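Local coordinates for protein alanine glyoxylate transaminase (Thermococcus litoralis, PDB 2ZC0) that probably transfers the amino group of alanine to glyoxylate with the help of pyridoxal 5'-phosphate, as a homodimeric aminotransferase, at residues 340-343 against 344-347. Residues are numbered along the deposited sequence; the frame is centred on the assembly and turned at random.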
loop_
_atom_site.group_PDB
_atom_site.type_symbol
_atom_site.label_atom_id
_atom_site.label_comp_id
_atom_site.label_asym_id
_atom_site.label_seq_id
_atom_site.Cartn_x
_atom_site.Cartn_y
_atom_site.Cartn_z
ATOM N N PHE A 340 1.392 -38.942 7.318
ATOM C CA PHE A 340 0.113 -38.535 7.870
ATOM C C PHE A 340 -0.265 -39.349 9.097
ATOM O O PHE A 340 -0.171 -40.578 9.090
ATOM C CB PHE A 340 -0.979 -38.679 6.811
ATOM C CG PHE A 340 -0.860 -37.697 5.683
ATOM C CD1 PHE A 340 -1.484 -36.455 5.755
ATOM C CD2 PHE A 340 -0.123 -38.012 4.544
ATOM C CE1 PHE A 340 -1.379 -35.546 4.713
ATOM C CE2 PHE A 340 -0.013 -37.104 3.494
ATOM C CZ PHE A 340 -0.643 -35.871 3.581
ATOM N N LEU A 341 -0.667 -38.649 10.151
ATOM C CA LEU A 341 -1.117 -39.281 11.380
ATOM C C LEU A 341 -2.585 -39.589 11.098
ATOM O O LEU A 341 -3.098 -39.225 10.037
ATOM C CB LEU A 341 -1.005 -38.294 12.552
ATOM C CG LEU A 341 0.270 -38.251 13.405
ATOM C CD1 LEU A 341 1.514 -38.400 12.557
ATOM C CD2 LEU A 341 0.297 -36.943 14.175
ATOM N N PRO A 342 -3.276 -40.279 12.021
ATOM C CA PRO A 342 -4.689 -40.584 11.784
ATOM C C PRO A 342 -5.463 -39.276 11.694
ATOM O O PRO A 342 -5.083 -38.284 12.318
ATOM C CB PRO A 342 -5.075 -41.400 13.013
ATOM C CG PRO A 342 -3.807 -42.117 13.335
ATOM C CD PRO A 342 -2.784 -41.003 13.204
ATOM N N GLU A 343 -6.534 -39.266 10.911
ATOM C CA GLU A 343 -7.333 -38.057 10.762
ATOM C C GLU A 343 -7.747 -37.518 12.131
ATOM O O GLU A 343 -8.172 -38.275 13.002
ATOM C CB GLU A 343 -8.569 -38.344 9.900
ATOM C CG GLU A 343 -9.198 -39.706 10.157
ATOM C CD GLU A 343 -9.098 -40.639 8.950
ATOM O OE1 GLU A 343 -8.117 -40.513 8.177
ATOM O OE2 GLU A 343 -9.993 -41.505 8.782
ATOM N N GLY A 344 -7.599 -36.211 12.322
ATOM C CA GLY A 344 -7.971 -35.595 13.586
ATOM C C GLY A 344 -6.823 -35.424 14.567
ATOM O O GLY A 344 -6.914 -34.618 15.496
ATOM N N ALA A 345 -5.747 -36.180 14.366
ATOM C CA ALA A 345 -4.576 -36.115 15.239
ATOM C C ALA A 345 -3.777 -34.833 15.024
ATOM O O ALA A 345 -3.558 -34.417 13.887
ATOM C CB ALA A 345 -3.684 -37.322 14.993
ATOM N N ASP A 346 -3.341 -34.215 16.121
ATOM C CA ASP A 346 -2.574 -32.968 16.066
ATOM C C ASP A 346 -1.110 -33.225 15.708
ATOM O O ASP A 346 -0.380 -33.873 16.461
ATOM C CB ASP A 346 -2.648 -32.238 17.411
ATOM C CG ASP A 346 -1.903 -30.913 17.398
ATOM O OD1 ASP A 346 -2.549 -29.863 17.188
ATOM O OD2 ASP A 346 -0.669 -30.918 17.586
ATOM N N GLY A 347 -0.678 -32.689 14.571
ATOM C CA GLY A 347 0.690 -32.889 14.135
ATOM C C GLY A 347 1.760 -32.035 14.794
ATOM O O GLY A 347 2.905 -32.475 14.915
#
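Pro342 and Ala345 close a type II beta turn, which reverses the chain in the loop between strand 336-340 and helix 347-357 of this pyridoxal-phosphate-dependent aminotransferase. The hydrogen bond that closes it runs from Ala345 N to Pro342 O over 3.0 Å. Gly344 sits third in the turn with a positive phi of 96°, a conformation that glycine adopts readily at this position of a type II turn. Behind the turn the two limbs meet through Ala345 CB and the side chains of Leu341 and Pro342. The methyl of Ala345 points back at the first limb and also touches the turn carbonyl, its CB 3.2 Å from Pro342 O. Leu341 CB packs on the same methyl, 3.8 Å from Ala345 CB. Pro342 CD lies 4.2 Å from Ala345 CB. Phe405 also touches Pro342 and Ala345. CG of Leu341 lies beside its backbone N, roughly opposite the carbonyl carbon (chi1 -92°, off an ideal staggered value), which carries one branch across to the start of the helix. There Asp346 takes the N-cap position: its OD2 accepts from Ser349 N, and OD1 pairs with Lys375 in a salt bridge. On the strand side, Leu341 O receives Asn376 ND2. The Leu341 branch ends at the backbone of the cap, with CD2 3.9 Å from Asp346 O and 4.1 Å from Gly347 CA.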